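Local coordinates for protein esterase (Rhizomucor miehei, PDB 4WY5) that probably hydrolyses carboxylic esters, as a carboxylesterase of the alpha/beta hydrolase fold, at residues P128-A136 with L166-K177; L240-L251 with Y271-V280. All blocks are in the same frame, centred on the assembly; numbering follows the deposited sequence.

Contact 1: residues P128-A136 with L166-K177; sequences PTAIEEIYA and LSAAVSIYAKEK
Tyr-135 and Tyr-173 form a T-shaped pair, the edge of the Tyr-173 ring directed at the face of Tyr-135 with centroids 5.2 Å apart and planes at 71°. Followed outward, the Tyr-135 side chain runs along Tyr-173 before passing to other partners. Its CB lies 3.7 Å from CE1 of Tyr-173 and also touches CG2 of Val-170. CG comes closest to that edge, 3.5 Å from CE1 of Tyr-173. Further along, CD1 and CE1 pass Ala-174, and the OH ends against the aliphatic base of Lys-177, 3.6 Å from its CB. With CG anti to the backbone N (chi1 173°), the ring is carried along the second helix and reaches its C-terminal end.

The two helices, 129-143 and 162-176, belong to the alpha/beta hydrolase fold; the second starts within a GxSxG sequence consistent with a nucleophile elbow, which the side chain of Leu-166 touches. Ile-131 is a knob in a hole formed by Leu-166, Ala-169, Val-170 and Tyr-173: CD1 meets CB of Ala-169 at 3.7 Å, CG1 packs on Leu-166, and CG2 lies 4.0 Å from CG of Tyr-173. Beyond it, CD1 of Ile-134 meets CD1 of Leu-166 at 3.9 Å, their side chains nearly perpendicular.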
ATOM      1  N   PRO A 128      28.585   7.962 -13.877  1.00 33.56           N
ATOM      2  CA  PRO A 128      27.684   6.849 -13.547  1.00 30.86           C
ATOM      3  C   PRO A 128      28.365   5.601 -12.983  1.00 29.80           C
ATOM      4  O   PRO A 128      27.923   4.493 -13.306  1.00 30.48           O
ATOM      5  CB  PRO A 128      27.078   6.510 -14.910  1.00 30.03           C
ATOM      6  CG  PRO A 128      28.277   6.667 -15.836  1.00 31.63           C
ATOM      7  CD  PRO A 128      29.163   7.775 -15.221  1.00 28.97           C
ATOM      8  N   THR A 129      29.391   5.766 -12.155  1.00 29.43           N
ATOM      9  CA  THR A 129      30.187   4.633 -11.694  1.00 25.06           C
ATOM     10  C   THR A 129      29.348   3.557 -10.981  1.00 29.28           C
ATOM     11  O   THR A 129      29.433   2.372 -11.324  1.00 26.06           O
ATOM     12  CB  THR A 129      31.313   5.106 -10.740  1.00 26.84           C
ATOM     13  OG1 THR A 129      32.113   6.103 -11.389  1.00 31.12           O
ATOM     14  CG2 THR A 129      32.199   3.942 -10.307  1.00 31.94           C
ATOM     15  N   ALA A 130      28.511   3.971 -10.027  1.00 32.18           N
ATOM     16  CA  ALA A 130      27.713   3.014  -9.245  1.00 28.11           C
ATOM     17  C   ALA A 130      26.736   2.218 -10.103  1.00 24.12           C
ATOM     18  O   ALA A 130      26.570   1.018  -9.885  1.00 30.43           O
ATOM     19  CB  ALA A 130      26.966   3.726  -8.124  1.00 25.72           C
ATOM     20  N   ILE A 131      26.098   2.861 -11.078  1.00 24.64           N
ATOM     21  CA  ILE A 131      25.183   2.142 -11.976  1.00 24.35           C
ATOM     22  C   ILE A 131      25.923   1.009 -12.682  1.00 29.57           C
ATOM     23  O   ILE A 131      25.413  -0.114 -12.809  1.00 26.10           O
ATOM     24  CB  ILE A 131      24.571   3.073 -13.040  1.00 27.84           C
ATOM     25  CG1 ILE A 131      23.655   4.118 -12.398  1.00 25.21           C
ATOM     26  CG2 ILE A 131      23.782   2.283 -14.067  1.00 25.99           C
ATOM     27  CD1 ILE A 131      23.089   5.132 -13.399  1.00 24.78           C
ATOM     28  N   GLU A 132      27.156   1.300 -13.091  1.00 30.57           N
ATOM     29  CA  GLU A 132      27.990   0.329 -13.785  1.00 30.51           C
ATOM     30  C   GLU A 132      28.460  -0.791 -12.852  1.00 28.16           C
ATOM     31  O   GLU A 132      28.594  -1.939 -13.280  1.00 31.47           O
ATOM     32  CB  GLU A 132      29.186   1.036 -14.436  1.00 30.30           C
ATOM     33  CG  GLU A 132      28.814   1.843 -15.697  1.00 31.95           C
ATOM     34  CD  GLU A 132      29.973   2.682 -16.261  1.00 37.70           C
ATOM     35  OE1 GLU A 132      31.101   2.631 -15.705  1.00 32.93           O
ATOM     36  OE2 GLU A 132      29.750   3.383 -17.279  1.00 33.40           O
ATOM     37  N   GLU A 133      28.700  -0.465 -11.584  1.00 24.65           N
ATOM     38  CA  GLU A 133      29.047  -1.492 -10.611  1.00 27.25           C
ATOM     39  C   GLU A 133      27.858  -2.421 -10.364  1.00 27.72           C
ATOM     40  O   GLU A 133      28.008  -3.647 -10.255  1.00 26.48           O
ATOM     41  CB  GLU A 133      29.515  -0.858  -9.290  1.00 29.04           C
ATOM     42  CG  GLU A 133      30.936  -0.298  -9.346  1.00 32.91           C
ATOM     43  CD  GLU A 133      31.282   0.627  -8.190  1.00 34.77           C
ATOM     44  OE1 GLU A 133      30.355   1.136  -7.525  1.00 29.48           O
ATOM     45  OE2 GLU A 133      32.492   0.885  -7.973  1.00 38.46           O
ATOM     46  N   ILE A 134      26.663  -1.848 -10.315  1.00 24.02           N
ATOM     47  CA  ILE A 134      25.513  -2.646  -9.939  1.00 26.00           C
ATOM     48  C   ILE A 134      25.145  -3.568 -11.102  1.00 30.61           C
ATOM     49  O   ILE A 134      24.750  -4.736 -10.895  1.00 25.98           O
ATOM     50  CB  ILE A 134      24.341  -1.749  -9.502  1.00 26.38           C
ATOM     51  CG1 ILE A 134      24.760  -0.968  -8.245  1.00 23.37           C
ATOM     52  CG2 ILE A 134      23.097  -2.577  -9.245  1.00 22.54           C
ATOM     53  CD1 ILE A 134      23.842   0.136  -7.861  1.00 17.89           C
ATOM     54  N   TYR A 135      25.346  -3.079 -12.326  1.00 28.39           N
ATOM     55  CA  TYR A 135      25.158  -3.934 -13.495  1.00 30.87           C
ATOM     56  C   TYR A 135      26.165  -5.097 -13.464  1.00 31.78           C
ATOM     57  O   TYR A 135      25.803  -6.253 -13.718  1.00 32.16           O
ATOM     58  CB  TYR A 135      25.293  -3.125 -14.798  1.00 31.35           C
ATOM     59  CG  TYR A 135      25.270  -3.980 -16.061  1.00 37.86           C
ATOM     60  CD1 TYR A 135      24.088  -4.561 -16.520  1.00 32.87           C
ATOM     61  CD2 TYR A 135      26.444  -4.214 -16.790  1.00 37.73           C
ATOM     62  CE1 TYR A 135      24.072  -5.344 -17.675  1.00 33.23           C
ATOM     63  CE2 TYR A 135      26.438  -4.990 -17.943  1.00 31.60           C
ATOM     64  CZ  TYR A 135      25.254  -5.552 -18.376  1.00 33.98           C
ATOM     65  OH  TYR A 135      25.249  -6.318 -19.516  1.00 36.17           O
ATOM     66  N   ALA A 136      27.410  -4.797 -13.104  1.00 25.49           N
ATOM     67  CA  ALA A 136      28.443  -5.825 -13.038  1.00 28.41           C
ATOM     68  C   ALA A 136      28.182  -6.841 -11.928  1.00 29.98           C
ATOM     69  O   ALA A 136      28.487  -8.023 -12.080  1.00 30.24           O
ATOM     70  CB  ALA A 136      29.809  -5.189 -12.852  1.00 27.40           C
ATOM     71  N   LEU A 166      18.900   4.374  -8.104  1.00 22.16           N
ATOM     72  CA  LEU A 166      19.776   3.388  -8.749  1.00 21.99           C
ATOM     73  C   LEU A 166      19.028   2.133  -9.248  1.00 24.85           C
ATOM     74  O   LEU A 166      19.346   1.611 -10.325  1.00 21.23           O
ATOM     75  CB  LEU A 166      20.892   2.967  -7.799  1.00 16.78           C
ATOM     76  CG  LEU A 166      21.969   4.030  -7.541  1.00 22.46           C
ATOM     77  CD1 LEU A 166      22.876   3.617  -6.365  1.00 15.66           C
ATOM     78  CD2 LEU A 166      22.796   4.366  -8.809  1.00 19.70           C
ATOM     79  N   SER A 167      18.052   1.640  -8.483  1.00 22.86           N
ATOM     80  CA  SER A 167      17.250   0.504  -8.952  1.00 21.65           C
ATOM     81  C   SER A 167      16.585   0.819 -10.289  1.00 22.30           C
ATOM     82  O   SER A 167      16.565  -0.010 -11.208  1.00 26.59           O
ATOM     83  CB  SER A 167      16.170   0.123  -7.941  1.00 20.14           C
ATOM     84  OG  SER A 167      16.731  -0.305  -6.717  1.00 21.15           O
ATOM     85  N   ALA A 168      16.047   2.026 -10.399  1.00 20.11           N
ATOM     86  CA  ALA A 168      15.328   2.411 -11.606  1.00 22.26           C
ATOM     87  C   ALA A 168      16.256   2.608 -12.822  1.00 25.02           C
ATOM     88  O   ALA A 168      15.925   2.181 -13.936  1.00 25.14           O
ATOM     89  CB  ALA A 168      14.520   3.668 -11.340  1.00 19.77           C
ATOM     90  N   ALA A 169      17.396   3.264 -12.620  1.00 20.70           N
ATOM     91  CA  ALA A 169      18.358   3.476 -13.716  1.00 27.16           C
ATOM     92  C   ALA A 169      19.054   2.183 -14.206  1.00 26.57           C
ATOM     93  O   ALA A 169      19.219   1.972 -15.419  1.00 24.80           O
ATOM     94  CB  ALA A 169      19.406   4.504 -13.305  1.00 21.87           C
ATOM     95  N   VAL A 170      19.455   1.309 -13.288  1.00 23.77           N
ATOM     96  CA  VAL A 170      20.113   0.081 -13.734  1.00 25.47           C
ATOM     97  C   VAL A 170      19.097  -0.824 -14.433  1.00 28.34           C
ATOM     98  O   VAL A 170      19.490  -1.716 -15.185  1.00 29.11           O
ATOM     99  CB  VAL A 170      20.821  -0.708 -12.572  1.00 25.81           C
ATOM    100  CG1 VAL A 170      19.836  -1.548 -11.783  1.00 20.66           C
ATOM    101  CG2 VAL A 170      21.944  -1.610 -13.120  1.00 22.47           C
ATOM    102  N   SER A 171      17.798  -0.610 -14.210  1.00 25.21           N
ATOM    103  CA  SER A 171      16.821  -1.378 -14.988  1.00 28.49           C
ATOM    104  C   SER A 171      16.824  -0.925 -16.458  1.00 26.35           C
ATOM    105  O   SER A 171      16.658  -1.741 -17.376  1.00 28.88           O
ATOM    106  CB  SER A 171      15.401  -1.258 -14.405  1.00 26.86           C
ATOM    107  OG  SER A 171      15.317  -1.755 -13.080  1.00 26.43           O
ATOM    108  N   ILE A 172      17.052   0.363 -16.685  1.00 24.37           N
ATOM    109  CA  ILE A 172      17.092   0.892 -18.050  1.00 27.24           C
ATOM    110  C   ILE A 172      18.426   0.541 -18.709  1.00 29.73           C
ATOM    111  O   ILE A 172      18.466   0.075 -19.857  1.00 29.24           O
ATOM    112  CB  ILE A 172      16.889   2.423 -18.076  1.00 26.39           C
ATOM    113  CG1 ILE A 172      15.499   2.790 -17.524  1.00 23.90           C
ATOM    114  CG2 ILE A 172      17.088   2.980 -19.499  1.00 26.41           C
ATOM    115  CD1 ILE A 172      15.258   4.304 -17.370  1.00 21.07           C
ATOM    116  N   TYR A 173      19.511   0.747 -17.963  1.00 28.03           N
ATOM    117  CA  TYR A 173      20.861   0.403 -18.420  1.00 29.04           C
ATOM    118  C   TYR A 173      20.970  -1.060 -18.879  1.00 31.51           C
ATOM    119  O   TYR A 173      21.482  -1.329 -19.968  1.00 29.45           O
ATOM    120  CB  TYR A 173      21.859   0.681 -17.295  1.00 27.25           C
ATOM    121  CG  TYR A 173      23.313   0.488 -17.633  1.00 29.11           C
ATOM    122  CD1 TYR A 173      23.932  -0.733 -17.425  1.00 30.20           C
ATOM    123  CD2 TYR A 173      24.080   1.535 -18.136  1.00 32.61           C
ATOM    124  CE1 TYR A 173      25.273  -0.918 -17.715  1.00 31.96           C
ATOM    125  CE2 TYR A 173      25.424   1.357 -18.433  1.00 33.20           C
ATOM    126  CZ  TYR A 173      26.010   0.126 -18.214  1.00 31.86           C
ATOM    127  OH  TYR A 173      27.336  -0.071 -18.496  1.00 33.32           O
ATOM    128  N   ALA A 174      20.445  -1.991 -18.081  1.00 28.06           N
ATOM    129  CA  ALA A 174      20.545  -3.419 -18.402  1.00 30.43           C
ATOM    130  C   ALA A 174      19.809  -3.742 -19.702  1.00 32.40           C
ATOM    131  O   ALA A 174      20.227  -4.616 -20.471  1.00 32.56           O
ATOM    132  CB  ALA A 174      20.002  -4.270 -17.260  1.00 26.58           C
ATOM    133  N   LYS A 175      18.695  -3.056 -19.925  1.00 29.74           N
ATOM    134  CA  LYS A 175      17.924  -3.227 -21.151  1.00 36.44           C
ATOM    135  C   LYS A 175      18.688  -2.745 -22.392  1.00 31.96           C
ATOM    136  O   LYS A 175      18.591  -3.355 -23.461  1.00 32.35           O
ATOM    137  CB  LYS A 175      16.583  -2.491 -21.048  1.00 31.07           C
ATOM    138  CG  LYS A 175      15.688  -2.667 -22.268  1.00 33.72           C
ATOM    139  CD  LYS A 175      14.474  -1.755 -22.186  1.00 35.19           C
ATOM    140  CE  LYS A 175      14.849  -0.325 -22.536  1.00 40.34           C
ATOM    141  NZ  LYS A 175      13.661   0.520 -22.845  1.00 42.58           N
ATOM    142  N   GLU A 176      19.432  -1.651 -22.242  1.00 29.58           N
ATOM    143  CA  GLU A 176      20.176  -1.055 -23.360  1.00 37.28           C
ATOM    144  C   GLU A 176      21.411  -1.895 -23.725  1.00 36.71           C
ATOM    145  O   GLU A 176      21.997  -1.723 -24.801  1.00 34.60           O
ATOM    146  CB  GLU A 176      20.600   0.390 -23.022  1.00 29.61           C
ATOM    147  CG  GLU A 176      19.430   1.344 -22.791  1.00 29.16           C
ATOM    148  CD  GLU A 176      19.846   2.795 -22.599  1.00 31.84           C
ATOM    149  OE1 GLU A 176      20.994   3.058 -22.173  1.00 31.97           O
ATOM    150  OE2 GLU A 176      19.000   3.683 -22.849  1.00 32.97           O
ATOM    151  N   LYS A 177      21.779  -2.805 -22.824  1.00 36.59           N
ATOM    152  CA  LYS A 177      22.916  -3.719 -23.001  1.00 39.58           C
ATOM    153  C   LYS A 177      22.513  -5.080 -23.563  1.00 36.43           C
ATOM    154  O   LYS A 177      23.365  -5.939 -23.787  1.00 36.06           O
ATOM    155  CB  LYS A 177      23.637  -3.936 -21.663  1.00 36.50           C
ATOM    156  CG  LYS A 177      24.497  -2.767 -21.215  1.00 36.06           C
ATOM    157  CD  LYS A 177      25.874  -2.845 -21.859  1.00 44.37           C
ATOM    158  CE  LYS A 177      26.801  -1.768 -21.321  1.00 53.72           C
ATOM    159  NZ  LYS A 177      28.172  -1.868 -21.906  1.00 68.36           N
TER

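Contact 2: residues L240-L251 with Y271-V280; sequences LELATKADLEGL and YAQQLAEAGV
Leu-248 fills the tight part of this contact, its CB against CB of Ala-278 at 3.7 Å and its two methyls spread over the helix that ends there. With CG anti to the carbonyl carbon (chi1 -63°), CD1 is turned to Gln-274, 3.8 Å from its CB, and CD2 to OH of Tyr-271 and CD2 of Leu-275. Val-280 closes one end, its CG2 3.4 Å from O of Leu-248, and Leu-251 adds its CD2 to that of Leu-275. At the other end Leu-240 crosses the Tyr-271 ring at a slant, CB to CE1 3.8 Å.

The outer side is looser and wetter. No direct hydrogen bond joins the segments; instead one water accepts from NE2 of Gln-274 and donates to O of Ala-243, and a second links N of Gly-250 to O of Ala-278. Lys-245 crosses Glu-277 through its aliphatic part, CD to OE1 3.5 Å, whereas its NZ stays 5.8 Å from that oxygen. Such a pair would contribute at most a weak attraction.

The N terminus of helix 245-248 is closed by a capping box, in which N of Asp-247 bonds to OG1 of Thr-244 at 2.7 Å and N of Thr-244 to OD2 of Asp-247. The C terminus of helix 265-277 ends in a Schellman motif at Gly-279, leading towards strand 282-287, outermost in this chain's alpha/beta hydrolase sheet.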
ATOM      1  N   LEU A 240      16.040  10.620 -14.000  1.00 31.12           N
ATOM      2  CA  LEU A 240      14.972   9.762 -14.507  1.00 25.23           C
ATOM      3  C   LEU A 240      13.781  10.510 -15.149  1.00 25.90           C
ATOM      4  O   LEU A 240      13.117   9.993 -16.048  1.00 25.67           O
ATOM      5  CB  LEU A 240      14.441   8.885 -13.358  1.00 26.75           C
ATOM      6  CG  LEU A 240      15.006   7.506 -12.956  1.00 27.06           C
ATOM      7  CD1 LEU A 240      15.781   6.835 -14.064  1.00 18.74           C
ATOM      8  CD2 LEU A 240      15.815   7.553 -11.662  1.00 28.15           C
ATOM      9  N   GLU A 241      13.498  11.713 -14.672  1.00 23.97           N
ATOM     10  CA  GLU A 241      12.382  12.496 -15.199  1.00 29.05           C
ATOM     11  C   GLU A 241      12.472  12.731 -16.719  1.00 30.32           C
ATOM     12  O   GLU A 241      11.450  12.928 -17.385  1.00 31.43           O
ATOM     13  CB  GLU A 241      12.326  13.822 -14.453  1.00 28.54           C
ATOM     14  CG  GLU A 241      11.226  14.759 -14.820  1.00 32.48           C
ATOM     15  CD  GLU A 241      11.545  16.143 -14.325  1.00 36.26           C
ATOM     16  OE1 GLU A 241      12.757  16.473 -14.276  1.00 31.66           O
ATOM     17  OE2 GLU A 241      10.606  16.881 -13.958  1.00 36.98           O
ATOM     18  N   LEU A 242      13.686  12.661 -17.268  1.00 29.51           N
ATOM     19  CA  LEU A 242      13.909  12.906 -18.698  1.00 33.36           C
ATOM     20  C   LEU A 242      13.561  11.723 -19.603  1.00 34.29           C
ATOM     21  O   LEU A 242      13.551  11.859 -20.831  1.00 33.33           O
ATOM     22  CB  LEU A 242      15.374  13.300 -18.949  1.00 28.33           C
ATOM     23  CG  LEU A 242      15.835  14.629 -18.334  1.00 33.25           C
ATOM     24  CD1 LEU A 242      17.316  14.933 -18.645  1.00 27.34           C
ATOM     25  CD2 LEU A 242      14.920  15.758 -18.795  1.00 28.36           C
ATOM     26  N   ALA A 243      13.272  10.571 -19.005  1.00 32.34           N
ATOM     27  CA  ALA A 243      13.056   9.355 -19.783  1.00 29.24           C
ATOM     28  C   ALA A 243      11.892   9.494 -20.764  1.00 30.67           C
ATOM     29  O   ALA A 243      10.841  10.040 -20.429  1.00 27.66           O
ATOM     30  CB  ALA A 243      12.829   8.172 -18.855  1.00 29.96           C
ATOM     31  N   THR A 244      12.098   9.002 -21.982  1.00 34.84           N
ATOM     32  CA  THR A 244      11.051   8.981 -23.001  1.00 35.61           C
ATOM     33  C   THR A 244      10.148   7.772 -22.832  1.00 38.83           C
ATOM     34  O   THR A 244      10.468   6.845 -22.084  1.00 38.11           O
ATOM     35  CB  THR A 244      11.616   8.899 -24.426  1.00 37.81           C
ATOM     36  OG1 THR A 244      12.241   7.619 -24.605  1.00 40.33           O
ATOM     37  CG2 THR A 244      12.602  10.024 -24.704  1.00 32.47           C
ATOM     38  N   LYS A 245       9.017   7.793 -23.532  1.00 36.60           N
ATOM     39  CA  LYS A 245       8.130   6.643 -23.601  1.00 35.12           C
ATOM     40  C   LYS A 245       8.879   5.422 -24.168  1.00 41.24           C
ATOM     41  O   LYS A 245       8.661   4.278 -23.726  1.00 36.06           O
ATOM     42  CB  LYS A 245       6.903   6.997 -24.445  1.00 31.17           C
ATOM     43  CG  LYS A 245       5.737   6.041 -24.348  1.00 38.48           C
ATOM     44  CD  LYS A 245       4.473   6.681 -24.939  1.00 43.13           C
ATOM     45  CE  LYS A 245       3.526   5.640 -25.507  1.00 33.48           C
ATOM     46  NZ  LYS A 245       4.244   4.777 -26.483  1.00 37.53           N
ATOM     47  N   ALA A 246       9.778   5.676 -25.125  1.00 40.55           N
ATOM     48  CA  ALA A 246      10.609   4.624 -25.729  1.00 37.46           C
ATOM     49  C   ALA A 246      11.650   4.064 -24.759  1.00 34.08           C
ATOM     50  O   ALA A 246      11.891   2.852 -24.718  1.00 30.44           O
ATOM     51  CB  ALA A 246      11.308   5.162 -26.984  1.00 32.95           C
ATOM     52  N   ASP A 247      12.255   4.956 -23.978  1.00 33.83           N
ATOM     53  CA  ASP A 247      13.206   4.550 -22.953  1.00 36.24           C
ATOM     54  C   ASP A 247      12.585   3.565 -21.955  1.00 34.76           C
ATOM     55  O   ASP A 247      13.265   2.654 -21.484  1.00 34.96           O
ATOM     56  CB  ASP A 247      13.754   5.774 -22.198  1.00 35.89           C
ATOM     57  CG  ASP A 247      14.750   6.592 -23.031  1.00 40.79           C
ATOM     58  OD1 ASP A 247      15.492   5.981 -23.838  1.00 42.93           O
ATOM     59  OD2 ASP A 247      14.801   7.839 -22.861  1.00 34.30           O
ATOM     60  N   LEU A 248      11.301   3.741 -21.650  1.00 32.78           N
ATOM     61  CA  LEU A 248      10.652   3.019 -20.555  1.00 32.89           C
ATOM     62  C   LEU A 248       9.898   1.754 -20.977  1.00 34.95           C
ATOM     63  O   LEU A 248       9.604   0.894 -20.139  1.00 36.08           O
ATOM     64  CB  LEU A 248       9.680   3.963 -19.844  1.00 34.51           C
ATOM     65  CG  LEU A 248      10.330   5.174 -19.175  1.00 30.21           C
ATOM     66  CD1 LEU A 248       9.291   6.012 -18.459  1.00 29.14           C
ATOM     67  CD2 LEU A 248      11.416   4.725 -18.198  1.00 23.75           C
ATOM     68  N   GLU A 249       9.620   1.629 -22.272  1.00 34.92           N
ATOM     69  CA  GLU A 249       8.895   0.473 -22.814  1.00 35.13           C
ATOM     70  C   GLU A 249       9.634  -0.849 -22.544  1.00 33.51           C
ATOM     71  O   GLU A 249      10.852  -0.921 -22.673  1.00 36.24           O
ATOM     72  CB  GLU A 249       8.669   0.664 -24.323  1.00 36.56           C
ATOM     73  CG  GLU A 249       7.238   0.405 -24.807  1.00 36.76           C
ATOM     74  CD  GLU A 249       7.018  -1.046 -25.227  1.00 49.88           C
ATOM     75  OE1 GLU A 249       8.020  -1.754 -25.496  1.00 47.81           O
ATOM     76  OE2 GLU A 249       5.843  -1.482 -25.286  1.00 62.13           O
ATOM     77  N   GLY A 250       8.901  -1.876 -22.117  1.00 35.78           N
ATOM     78  CA  GLY A 250       9.498  -3.178 -21.861  1.00 33.26           C
ATOM     79  C   GLY A 250      10.223  -3.331 -20.524  1.00 36.72           C
ATOM     80  O   GLY A 250      10.894  -4.348 -20.279  1.00 31.41           O
ATOM     81  N   LEU A 251      10.089  -2.339 -19.644  1.00 32.16           N
ATOM     82  CA  LEU A 251      10.749  -2.410 -18.337  1.00 31.59           C
ATOM     83  C   LEU A 251       9.990  -3.393 -17.446  1.00 26.25           C
ATOM     84  O   LEU A 251       8.832  -3.706 -17.711  1.00 24.59           O
ATOM     85  CB  LEU A 251      10.826  -1.017 -17.685  1.00 26.88           C
ATOM     86  CG  LEU A 251      12.177  -0.282 -17.584  1.00 33.63           C
ATOM     87  CD1 LEU A 251      13.154  -0.629 -18.699  1.00 25.71           C
ATOM     88  CD2 LEU A 251      11.973   1.235 -17.509  1.00 22.92           C
ATOM     89  N   TYR A 271       6.851   9.898 -11.961  1.00 20.59           N
ATOM     90  CA  TYR A 271       7.548   8.778 -12.611  1.00 23.90           C
ATOM     91  C   TYR A 271       6.656   7.531 -12.692  1.00 23.48           C
ATOM     92  O   TYR A 271       6.689   6.793 -13.684  1.00 24.52           O
ATOM     93  CB  TYR A 271       8.863   8.448 -11.871  1.00 20.22           C
ATOM     94  CG  TYR A 271       9.796   7.499 -12.612  1.00 20.38           C
ATOM     95  CD1 TYR A 271      10.434   7.890 -13.791  1.00 22.89           C
ATOM     96  CD2 TYR A 271      10.042   6.214 -12.131  1.00 17.17           C
ATOM     97  CE1 TYR A 271      11.290   7.026 -14.474  1.00 22.53           C
ATOM     98  CE2 TYR A 271      10.891   5.343 -12.798  1.00 22.01           C
ATOM     99  CZ  TYR A 271      11.519   5.751 -13.972  1.00 25.38           C
ATOM    100  OH  TYR A 271      12.364   4.884 -14.646  1.00 19.79           O
ATOM    101  N   ALA A 272       5.838   7.303 -11.667  1.00 26.04           N
ATOM    102  CA  ALA A 272       4.860   6.209 -11.712  1.00 25.87           C
ATOM    103  C   ALA A 272       3.941   6.358 -12.931  1.00 23.31           C
ATOM    104  O   ALA A 272       3.649   5.386 -13.630  1.00 26.32           O
ATOM    105  CB  ALA A 272       4.034   6.167 -10.412  1.00 17.26           C
ATOM    106  N   GLN A 273       3.486   7.583 -13.163  1.00 19.22           N
ATOM    107  CA  GLN A 273       2.623   7.900 -14.296  1.00 25.29           C
ATOM    108  C   GLN A 273       3.321   7.646 -15.641  1.00 26.51           C
ATOM    109  O   GLN A 273       2.699   7.150 -16.584  1.00 25.60           O
ATOM    110  CB  GLN A 273       2.157   9.363 -14.216  1.00 25.44           C
ATOM    111  CG  GLN A 273       1.350   9.722 -12.964  1.00 24.01           C
ATOM    112  CD  GLN A 273       0.931  11.201 -12.917  1.00 29.70           C
ATOM    113  OE1 GLN A 273       1.097  11.946 -13.887  1.00 24.93           O
ATOM    114  NE2 GLN A 273       0.370  11.619 -11.786  1.00 32.00           N
ATOM    115  N   GLN A 274       4.609   7.993 -15.710  1.00 26.51           N
ATOM    116  CA  GLN A 274       5.443   7.792 -16.904  1.00 28.83           C
ATOM    117  C   GLN A 274       5.593   6.304 -17.246  1.00 27.25           C
ATOM    118  O   GLN A 274       5.507   5.895 -18.416  1.00 24.88           O
ATOM    119  CB  GLN A 274       6.852   8.388 -16.698  1.00 23.88           C
ATOM    120  CG  GLN A 274       6.921   9.895 -16.403  1.00 25.20           C
ATOM    121  CD  GLN A 274       8.361  10.405 -16.223  1.00 27.28           C
ATOM    122  OE1 GLN A 274       8.727  10.938 -15.166  1.00 24.51           O
ATOM    123  NE2 GLN A 274       9.182  10.239 -17.261  1.00 25.52           N
ATOM    124  N   LEU A 275       5.806   5.489 -16.218  1.00 27.26           N
ATOM    125  CA  LEU A 275       5.935   4.054 -16.434  1.00 27.89           C
ATOM    126  C   LEU A 275       4.617   3.475 -16.957  1.00 26.59           C
ATOM    127  O   LEU A 275       4.618   2.696 -17.911  1.00 29.66           O
ATOM    128  CB  LEU A 275       6.365   3.352 -15.141  1.00 22.23           C
ATOM    129  CG  LEU A 275       7.789   3.590 -14.623  1.00 23.57           C
ATOM    130  CD1 LEU A 275       7.854   3.244 -13.152  1.00 22.80           C
ATOM    131  CD2 LEU A 275       8.839   2.766 -15.385  1.00 22.88           C
ATOM    132  N   ALA A 276       3.489   3.905 -16.401  1.00 23.26           N
ATOM    133  CA  ALA A 276       2.203   3.366 -16.858  1.00 26.96           C
ATOM    134  C   ALA A 276       1.861   3.774 -18.302  1.00 27.52           C
ATOM    135  O   ALA A 276       1.307   2.987 -19.070  1.00 26.52           O
ATOM    136  CB  ALA A 276       1.082   3.799 -15.900  1.00 26.14           C
ATOM    137  N   GLU A 277       2.225   4.990 -18.684  1.00 29.33           N
ATOM    138  CA  GLU A 277       2.014   5.457 -20.054  1.00 30.07           C
ATOM    139  C   GLU A 277       2.787   4.603 -21.073  1.00 32.95           C
ATOM    140  O   GLU A 277       2.352   4.421 -22.211  1.00 33.59           O
ATOM    141  CB  GLU A 277       2.415   6.930 -20.164  1.00 34.18           C
ATOM    142  CG  GLU A 277       2.463   7.484 -21.585  1.00 46.79           C
ATOM    143  CD  GLU A 277       3.139   8.855 -21.665  1.00 53.35           C
ATOM    144  OE1 GLU A 277       3.592   9.237 -22.770  1.00 58.09           O
ATOM    145  OE2 GLU A 277       3.243   9.536 -20.622  1.00 51.28           O
ATOM    146  N   ALA A 278       3.928   4.067 -20.650  1.00 33.65           N
ATOM    147  CA  ALA A 278       4.760   3.261 -21.529  1.00 30.99           C
ATOM    148  C   ALA A 278       4.347   1.800 -21.502  1.00 30.69           C
ATOM    149  O   ALA A 278       5.001   0.959 -22.119  1.00 36.79           O
ATOM    150  CB  ALA A 278       6.230   3.394 -21.143  1.00 34.94           C
ATOM    151  N   GLY A 279       3.280   1.488 -20.772  1.00 29.30           N
ATOM    152  CA  GLY A 279       2.740   0.138 -20.795  1.00 31.23           C
ATOM    153  C   GLY A 279       3.268  -0.804 -19.727  1.00 27.89           C
ATOM    154  O   GLY A 279       2.963  -2.004 -19.739  1.00 27.07           O
ATOM    155  N   VAL A 280       4.058  -0.263 -18.805  1.00 26.97           N
ATOM    156  CA  VAL A 280       4.638  -1.042 -17.713  1.00 29.26           C
ATOM    157  C   VAL A 280       3.624  -1.262 -16.582  1.00 28.61           C
ATOM    158  O   VAL A 280       2.877  -0.351 -16.217  1.00 28.12           O
ATOM    159  CB  VAL A 280       5.912  -0.341 -17.134  1.00 32.38           C
ATOM    160  CG1 VAL A 280       6.599  -1.206 -16.066  1.00 29.49           C
ATOM    161  CG2 VAL A 280       6.885   0.035 -18.243  1.00 25.58           C
TER
HETATM  162  O   HOH W   1       8.235   9.644 -19.953  1.00 21.49           O
HETATM  163  O   HOH W   2       6.073  -1.999 -21.552  1.00 33.17           O

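In the fold
After helices 10-19 and 35-42, the chain builds the antiparallel edge of the sheet, strands 52-60 and 63-71, then strands 80-86 and 113-117, before reaching helix 129-143. Contact 1 then closes a loop through strand 155-160, joining that helix to 162-176. After strand 185-189 and helices 201-206, 215-225 and 230-233, contact 2 closes a second loop, around strand 254-259, and brings helix 265-277 against the segment preceding that strand. The loops follow in series, neither nested nor crossed, and the contact centres are about 16 Å apart. Helix 162-176 connects them: Lys-175 NZ probably hydrogen-bonds O of Asp-247 and O of Glu-249, and Ile-172 packs on Leu-251.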